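Local coordinates for cytochrome c, mono-and diheme variant (Methylophaga aminisulfidivorans MP, PDB 7C90), which probably carries electrons in the methanol oxidation system of this marine methylotroph, as a cytochrome cL with covalently bound heme c, at residues L34-T39 with L45-G50; A115-L120 with H146-V151; T123-A128 with P134-L139. One frame throughout, in Å; residues are numbered along the deposited sequence.

Contact 1 of 3, residues L34-T39 with L45-G50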
# COMPACT_ATOMS: atom_id res chain seq x y z
N LEU A 34 -5.79 19.21 27.76
CA LEU A 34 -5.27 18.00 27.09
C LEU A 34 -4.20 18.35 26.04
O LEU A 34 -4.41 19.26 25.26
CB LEU A 34 -6.42 17.27 26.41
CG LEU A 34 -7.25 16.36 27.31
CD1 LEU A 34 -8.10 15.42 26.49
CD2 LEU A 34 -6.36 15.56 28.22
N VAL A 35 -3.09 17.62 26.06
CA VAL A 35 -2.03 17.78 25.04
C VAL A 35 -2.21 16.68 23.98
O VAL A 35 -1.95 15.54 24.28
CB VAL A 35 -0.62 17.78 25.66
CG1 VAL A 35 0.44 18.06 24.62
CG2 VAL A 35 -0.52 18.75 26.80
N PHE A 36 -2.66 17.05 22.79
CA PHE A 36 -2.82 16.07 21.69
C PHE A 36 -1.52 16.02 20.89
O PHE A 36 -1.02 17.05 20.48
CB PHE A 36 -4.03 16.42 20.83
CG PHE A 36 -5.34 16.27 21.54
CD1 PHE A 36 -5.99 15.06 21.59
CD2 PHE A 36 -5.91 17.34 22.20
CE1 PHE A 36 -7.19 14.93 22.25
CE2 PHE A 36 -7.11 17.20 22.86
CZ PHE A 36 -7.75 16.00 22.89
N ARG A 37 -1.00 14.81 20.70
CA ARG A 37 0.30 14.64 20.02
C ARG A 37 0.21 13.69 18.82
O ARG A 37 -0.52 12.73 18.86
CB ARG A 37 1.35 14.14 21.00
CG ARG A 37 1.52 14.99 22.25
CD ARG A 37 2.76 14.61 23.03
NE ARG A 37 3.01 15.48 24.16
CZ ARG A 37 3.83 16.52 24.16
NH1 ARG A 37 4.48 16.86 23.07
NH2 ARG A 37 3.99 17.24 25.25
N ASN A 38 0.97 14.04 17.79
CA ASN A 38 1.19 13.26 16.56
C ASN A 38 1.72 11.86 16.92
O ASN A 38 2.68 11.73 17.70
CB ASN A 38 2.08 14.05 15.61
CG ASN A 38 2.25 13.33 14.29
OD1 ASN A 38 2.90 12.30 14.23
ND2 ASN A 38 1.63 13.86 13.24
N THR A 39 1.12 10.83 16.34
CA THR A 39 1.37 9.41 16.64
C THR A 39 2.82 9.01 16.28
O THR A 39 3.38 8.15 16.96
CB THR A 39 0.31 8.59 15.89
OG1 THR A 39 -0.94 8.99 16.46
CG2 THR A 39 0.56 7.11 16.00
N LEU A 45 -0.40 18.52 18.27
CA LEU A 45 -1.47 18.70 17.27
C LEU A 45 -2.23 19.96 17.69
O LEU A 45 -2.67 20.02 18.85
CB LEU A 45 -2.37 17.47 17.26
CG LEU A 45 -1.77 16.18 16.71
CD1 LEU A 45 -2.80 15.05 16.74
CD2 LEU A 45 -1.26 16.34 15.28
N ASP A 46 -2.25 20.95 16.80
CA ASP A 46 -3.09 22.17 16.82
C ASP A 46 -4.48 21.80 16.30
O ASP A 46 -4.64 21.64 15.08
CB ASP A 46 -2.44 23.28 15.98
CG ASP A 46 -3.17 24.62 16.02
OD1 ASP A 46 -4.30 24.67 16.55
OD2 ASP A 46 -2.59 25.62 15.52
N LEU A 47 -5.45 21.66 17.18
CA LEU A 47 -6.79 21.14 16.82
C LEU A 47 -7.63 22.20 16.10
O LEU A 47 -8.64 21.82 15.49
CB LEU A 47 -7.45 20.63 18.10
CG LEU A 47 -6.80 19.37 18.68
CD1 LEU A 47 -7.67 18.75 19.75
CD2 LEU A 47 -6.54 18.34 17.61
N SER A 48 -7.22 23.47 16.13
CA SER A 48 -7.91 24.57 15.40
C SER A 48 -7.62 24.47 13.89
O SER A 48 -8.25 25.22 13.12
CB SER A 48 -7.52 25.91 15.93
OG SER A 48 -6.16 26.15 15.65
N PHE A 49 -6.68 23.62 13.48
CA PHE A 49 -6.36 23.37 12.05
C PHE A 49 -7.46 22.53 11.43
O PHE A 49 -8.11 21.73 12.15
CB PHE A 49 -5.01 22.66 11.87
CG PHE A 49 -3.89 23.59 11.47
CD1 PHE A 49 -3.13 24.23 12.43
CD2 PHE A 49 -3.62 23.83 10.13
CE1 PHE A 49 -2.11 25.09 12.06
CE2 PHE A 49 -2.60 24.70 9.76
CZ PHE A 49 -1.85 25.33 10.73
N GLY A 50 -7.66 22.71 10.13
CA GLY A 50 -8.42 21.77 9.30
C GLY A 50 -9.86 22.21 9.10
O GLY A 50 -10.18 23.35 9.45
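Phe36 O accepts the backbone N-H of Leu45, 2.7 Å from Leu45 N and almost perfectly straight (179° at the hydrogen), although the donor lies tilted from the carbonyl plane. The bond folds the N-terminal loop of this cytochrome c back on itself: residues 34-39 and 45-50 form no regular strand, and the loop lies against helix 117-126, where Phe36 packs on Lys118 and Glu122, and Leu47 on Phe121 and Tyr125. Leu45 has CG anti to its carbonyl carbon (chi1 -69°), which lays its branch along the Arg37-Asn38 peptide opposite: Leu45 CG rests 3.6 Å from Asn38 N, CD1 lies beside the carbonyl group of Arg37, and CD2 meets Asn38 CB at 4.1 Å. With an alanine here the backbone bond could remain, but a gap would probably open beside the Arg37-Asn38 peptide, leaving Asn38 CB without its apolar neighbour. Asn38 OD1 is engaged outside the contact, accepting from Thr41 N and Val40 N. Leu47 crosses Phe36 at about a right angle and sets one methyl over a face of the ring, CD1 standing just 3.3 Å from Phe36 CD2, a tight fit. Leu47 itself sits in a type I turn from Asp46 to Phe49, to which an Asx turn is added: Ser48 N lies 3.2 Å from Asp46 OD1, and Ser48 OG grips that same oxygen from the same face of the carboxylate.

Contact 2 of 3, residues A115-L120 with H146-V151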
# COMPACT_ATOMS: atom_id res chain seq x y z
N ALA A 115 -5.55 1.99 21.34
CA ALA A 115 -6.53 1.24 22.18
C ALA A 115 -7.41 2.21 22.98
O ALA A 115 -8.48 1.77 23.49
CB ALA A 115 -5.82 0.28 23.09
N ASN A 116 -7.02 3.49 23.08
CA ASN A 116 -7.86 4.50 23.79
C ASN A 116 -8.29 5.57 22.78
O ASN A 116 -7.68 5.67 21.69
CB ASN A 116 -7.14 4.98 25.05
CG ASN A 116 -5.95 5.87 24.78
OD1 ASN A 116 -6.07 6.95 24.19
ND2 ASN A 116 -4.78 5.41 25.20
N ASP A 117 -9.35 6.32 23.10
CA ASP A 117 -9.98 7.25 22.13
C ASP A 117 -9.10 8.49 21.91
O ASP A 117 -9.11 9.02 20.77
CB ASP A 117 -11.44 7.54 22.51
CG ASP A 117 -12.37 6.38 22.16
OD1 ASP A 117 -12.01 5.55 21.28
OD2 ASP A 117 -13.45 6.31 22.79
N LYS A 118 -8.34 8.94 22.90
CA LYS A 118 -7.44 10.12 22.70
C LYS A 118 -6.39 9.74 21.66
O LYS A 118 -6.16 10.52 20.75
CB LYS A 118 -6.77 10.55 24.00
CG LYS A 118 -5.73 11.66 23.86
CD LYS A 118 -5.41 12.30 25.18
CE LYS A 118 -4.38 13.41 25.11
NZ LYS A 118 -3.06 12.90 24.66
N GLY A 119 -5.78 8.56 21.77
CA GLY A 119 -4.76 8.13 20.81
C GLY A 119 -5.34 7.93 19.41
O GLY A 119 -4.74 8.39 18.44
N LEU A 120 -6.49 7.27 19.31
CA LEU A 120 -7.16 6.97 18.02
C LEU A 120 -7.45 8.28 17.30
O LEU A 120 -7.19 8.34 16.09
CB LEU A 120 -8.46 6.20 18.27
CG LEU A 120 -9.22 5.74 17.02
CD1 LEU A 120 -8.33 4.96 16.08
CD2 LEU A 120 -10.43 4.92 17.44
N HIS A 146 -17.47 10.36 14.88
CA HIS A 146 -18.46 9.43 14.28
C HIS A 146 -17.75 8.17 13.78
O HIS A 146 -18.17 7.03 14.11
CB HIS A 146 -19.23 10.13 13.17
CG HIS A 146 -20.35 10.97 13.68
ND1 HIS A 146 -20.21 12.29 13.95
CD2 HIS A 146 -21.62 10.66 13.97
CE1 HIS A 146 -21.37 12.79 14.34
NE2 HIS A 146 -22.25 11.79 14.38
N ILE A 147 -16.69 8.37 13.00
CA ILE A 147 -15.92 7.23 12.42
C ILE A 147 -15.36 6.41 13.57
O ILE A 147 -15.34 5.18 13.48
CB ILE A 147 -14.82 7.74 11.46
CG1 ILE A 147 -15.44 8.38 10.21
CG2 ILE A 147 -13.85 6.61 11.12
CD1 ILE A 147 -14.42 9.00 9.26
N MET A 148 -14.82 7.09 14.58
CA MET A 148 -14.24 6.39 15.75
C MET A 148 -15.31 5.54 16.46
O MET A 148 -15.02 4.35 16.74
CB MET A 148 -13.61 7.36 16.73
CG MET A 148 -12.27 7.87 16.21
SD MET A 148 -11.74 9.35 17.11
CE MET A 148 -11.70 8.79 18.81
N ALA A 149 -16.49 6.09 16.72
CA ALA A 149 -17.57 5.28 17.37
C ALA A 149 -17.83 4.02 16.53
O ALA A 149 -17.90 2.93 17.11
CB ALA A 149 -18.83 6.08 17.57
N TRP A 150 -17.90 4.15 15.20
CA TRP A 150 -18.19 2.98 14.32
C TRP A 150 -17.04 1.97 14.42
O TRP A 150 -17.31 0.77 14.50
CB TRP A 150 -18.48 3.41 12.87
CG TRP A 150 -18.77 2.20 12.03
CD1 TRP A 150 -19.94 1.52 11.95
CD2 TRP A 150 -17.80 1.44 11.30
NE1 TRP A 150 -19.78 0.41 11.18
CE2 TRP A 150 -18.48 0.32 10.78
CE3 TRP A 150 -16.43 1.60 11.05
CZ2 TRP A 150 -17.84 -0.63 9.99
CZ3 TRP A 150 -15.79 0.64 10.29
CH2 TRP A 150 -16.49 -0.45 9.76
N VAL A 151 -15.79 2.42 14.39
CA VAL A 151 -14.61 1.52 14.48
C VAL A 151 -14.69 0.74 15.80
O VAL A 151 -14.36 -0.49 15.80
CB VAL A 151 -13.28 2.30 14.32
CG1 VAL A 151 -12.08 1.44 14.66
CG2 VAL A 151 -13.10 2.87 12.91
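Met148 reaches from helix 141-153 into the first turn of helix 117-126, touching Leu120 along its stem and Asp117 with its tip. Its CB faces Leu120 CD2 at 4.1 Å. One atom on, Met148 CG presses closer, 3.7 Å from Leu120 CD2 and nearly as near to Leu120 CG, so the end of Leu120 presses on the stem of Met148, the two side chains reaching toward each other. The chain then bends at the thioether (chi3 57°), and this turn carries the methyl to the other helix: Met148 CE comes within 3.3 Å of Asp117 O and 3.9 Å of Asp117 CB; the Met148 and Asp117 side chains run past each other in opposite directions. The carboxylate of Asp117 has other partners, Arg152 in a salt bridge at OD1 and Asn71 at OD2. Helix 117-126 starts here with Asn116 as N-cap, whose OD1 accepts from Gly119 N at 2.9 Å. The contact joins two helices of the cytochrome c core at the edge of the heme: Leu120 and Ile147 both line its pocket, while Phe121 and Ile124 add further packing to Met148. No conventional polar bond links the two segments; apolar carbon meets carbon and a methyl lies against a carbonyl oxygen, so the fit rests chiefly on shape and on the bend of the thioether.

Contact 3 of 3, residues T123-A128 with P134-L139. With HEC (heme c), chain E.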
# COMPACT_ATOMS: atom_id res chain seq x y z
N THR A 123 -4.26 9.70 15.85
CA THR A 123 -3.73 8.95 14.69
C THR A 123 -4.54 9.41 13.47
O THR A 123 -3.96 9.67 12.41
CB THR A 123 -3.76 7.44 14.95
OG1 THR A 123 -2.87 7.11 16.02
CG2 THR A 123 -3.40 6.64 13.72
N ILE A 124 -5.85 9.53 13.59
CA ILE A 124 -6.71 9.92 12.45
C ILE A 124 -6.45 11.39 12.13
O ILE A 124 -6.22 11.72 10.92
CB ILE A 124 -8.20 9.64 12.74
CG1 ILE A 124 -8.42 8.14 12.97
CG2 ILE A 124 -9.06 10.16 11.60
CD1 ILE A 124 -9.78 7.79 13.59
N TYR A 125 -6.53 12.26 13.13
CA TYR A 125 -6.42 13.72 12.90
C TYR A 125 -5.06 14.05 12.25
O TYR A 125 -5.06 14.75 11.18
CB TYR A 125 -6.72 14.46 14.21
CG TYR A 125 -6.78 15.94 14.07
CD1 TYR A 125 -7.93 16.59 13.65
CD2 TYR A 125 -5.66 16.70 14.31
CE1 TYR A 125 -7.95 17.97 13.49
CE2 TYR A 125 -5.67 18.07 14.16
CZ TYR A 125 -6.81 18.72 13.76
OH TYR A 125 -6.76 20.08 13.62
N GLY A 126 -3.96 13.60 12.89
CA GLY A 126 -2.55 13.97 12.61
C GLY A 126 -1.86 13.01 11.65
O GLY A 126 -0.81 13.35 11.17
N GLY A 127 -2.46 11.86 11.36
CA GLY A 127 -1.87 10.86 10.46
C GLY A 127 -0.78 10.06 11.15
O GLY A 127 -0.50 10.27 12.31
N ALA A 128 -0.22 9.11 10.44
CA ALA A 128 0.88 8.26 10.92
C ALA A 128 1.91 8.22 9.79
O ALA A 128 2.14 9.30 9.22
CB ALA A 128 0.34 6.90 11.33
N PRO A 134 -2.71 12.66 7.43
CA PRO A 134 -3.57 13.32 8.39
C PRO A 134 -4.93 13.62 7.72
O PRO A 134 -4.96 13.91 6.58
CB PRO A 134 -2.79 14.59 8.74
CG PRO A 134 -1.94 14.83 7.54
CD PRO A 134 -1.56 13.46 7.06
N GLN A 135 -6.01 13.51 8.48
CA GLN A 135 -7.35 13.74 7.90
C GLN A 135 -7.91 15.09 8.36
O GLN A 135 -9.06 15.33 8.08
CB GLN A 135 -8.29 12.63 8.32
CG GLN A 135 -7.78 11.26 7.92
CD GLN A 135 -8.07 10.98 6.47
OE1 GLN A 135 -8.88 11.62 5.84
NE2 GLN A 135 -7.40 9.99 5.94
N TYR A 136 -7.11 15.92 9.00
CA TYR A 136 -7.61 17.21 9.52
C TYR A 136 -8.23 18.08 8.42
O TYR A 136 -9.14 18.80 8.72
CB TYR A 136 -6.57 17.93 10.38
CG TYR A 136 -5.34 18.45 9.68
CD1 TYR A 136 -5.34 19.69 9.09
CD2 TYR A 136 -4.18 17.71 9.61
CE1 TYR A 136 -4.23 20.19 8.45
CE2 TYR A 136 -3.05 18.19 8.98
CZ TYR A 136 -3.08 19.44 8.39
OH TYR A 136 -1.99 19.94 7.76
N ASN A 137 -7.78 17.97 7.18
CA ASN A 137 -8.33 18.82 6.08
C ASN A 137 -9.48 18.13 5.37
O ASN A 137 -10.21 18.82 4.65
CB ASN A 137 -7.22 19.29 5.14
CG ASN A 137 -6.58 20.55 5.66
OD1 ASN A 137 -7.23 21.32 6.36
ND2 ASN A 137 -5.32 20.76 5.36
N ASN A 138 -9.66 16.82 5.55
CA ASN A 138 -10.62 15.98 4.81
C ASN A 138 -11.93 15.84 5.59
O ASN A 138 -12.97 15.65 4.94
CB ASN A 138 -10.06 14.59 4.54
CG ASN A 138 -8.86 14.60 3.62
OD1 ASN A 138 -8.63 15.58 2.91
ND2 ASN A 138 -8.12 13.50 3.62
N LEU A 139 -11.86 15.85 6.93
CA LEU A 139 -12.96 15.50 7.86
C LEU A 139 -13.01 16.52 8.99
O LEU A 139 -11.94 16.93 9.44
CB LEU A 139 -12.69 14.12 8.46
CG LEU A 139 -12.57 12.96 7.49
CD1 LEU A 139 -12.25 11.70 8.23
CD2 LEU A 139 -13.84 12.79 6.67
FE HEC E . -5.23 4.42 8.14
CHA HEC E . -2.69 3.17 10.09
CHB HEC E . -7.24 4.61 10.83
CHC HEC E . -7.52 6.13 6.24
CHD HEC E . -3.49 3.58 5.34
NA HEC E . -4.96 4.00 10.12
C1A HEC E . -3.92 3.48 10.75
C2A HEC E . -4.09 3.31 12.21
C3A HEC E . -5.44 3.78 12.44
C4A HEC E . -5.90 4.11 11.07
CMA HEC E . -6.27 3.83 13.67
CAA HEC E . -3.11 2.81 13.21
CBA HEC E . -3.63 1.43 13.56
CGA HEC E . -2.84 0.80 14.66
O1A HEC E . -2.20 1.53 15.44
O2A HEC E . -2.81 -0.46 14.68
NB HEC E . -7.07 5.23 8.50
C1B HEC E . -7.76 5.16 9.60
C2B HEC E . -9.11 5.76 9.55
C3B HEC E . -9.18 6.25 8.17
C4B HEC E . -7.88 5.87 7.63
CMB HEC E . -10.13 5.83 10.65
CAB HEC E . -10.34 6.99 7.51
CBB HEC E . -10.51 8.36 8.06
NC HEC E . -5.46 4.78 6.14
C1C HEC E . -6.41 5.53 5.57
C2C HEC E . -6.34 5.64 4.11
C3C HEC E . -5.12 4.87 3.85
C4C HEC E . -4.67 4.38 5.14
CMC HEC E . -7.29 6.39 3.24
CAC HEC E . -4.62 4.59 2.45
CBC HEC E . -4.40 5.83 1.62
ND HEC E . -3.42 3.50 7.79
C1D HEC E . -2.87 3.23 6.62
C2D HEC E . -1.55 2.63 6.67
C3D HEC E . -1.29 2.51 8.08
C4D HEC E . -2.50 3.10 8.66
CMD HEC E . -0.70 2.27 5.52
CAD HEC E . -0.08 2.04 8.77
CBD HEC E . 0.67 3.35 9.09
CGD HEC E . 1.69 3.29 10.21
O1D HEC E . 2.10 2.18 10.60
O2D HEC E . 2.16 4.35 10.70
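With chi1 at -174°, Tyr125 CG points opposite the backbone N, which brings its ring against Tyr136, where CG sits between N and the carbonyl carbon (chi1 68°) and turns the second ring aside. What lies over the Tyr125 face is therefore Tyr136 CB, a CH-pi contact 3.6 Å from the ring centroid; the rings themselves meet obliquely, their planes at 39°. The Tyr136 ring turns its edge to Tyr125 O, which lies in its plane 3.5 Å from CD2. Tyr125 OH bonds to the carbonyls of Asp46 and Phe49. Helix 117-126 ends here, and the loop after it takes up two carbonyls near its end: Gln135 N donates to Ile124 O at 3.0 Å in the carbonyl plane, while Gln135 N and Tyr136 N each make a weak bond to Tyr125 O. Gly127 leaves the helix with positive phi, close enough to Pro134 N that a side chain there would collide with it. The loop so closed carries Met132, an axial ligand of the heme iron, and both its flanks line the heme c pocket. Ile124 CD1 packs on the heme methyl CMB at 3.6 Å, Thr123 CG2 lies against pyrrole carbon C2A, and Leu139 CD1 touches CBB at 3.8 Å. Asn138 O bonds to Thr86 of a second subunit, and Asn138 ND2 reaches Gln135 OE1 at 3.0 Å, approaching from above the carbonyl plane.

In the fold
Contact 1 closes first along the chain; contact 3 is then nested inside the loop that contact 2 spans. Helix 117-126 ties them together: its start belongs to contact 2, its end to contact 3, and the N-terminal loop of contact 1 lies on its flank. Contacts 1 and 3 have centres 10 Å apart and share the bond of Thr39 OG1 with Thr123 OG1. Contacts 1 and 2, centres 15 Å apart, are joined by the bond of Lys118 NZ to Val35 O. Contacts 2 and 3, about 13 Å apart, meet where Ile147 packs on Leu139. Contact 2 lies near the centre of the chain, contact 1 at the surface, so one helix links the outer loop to the heme pocket.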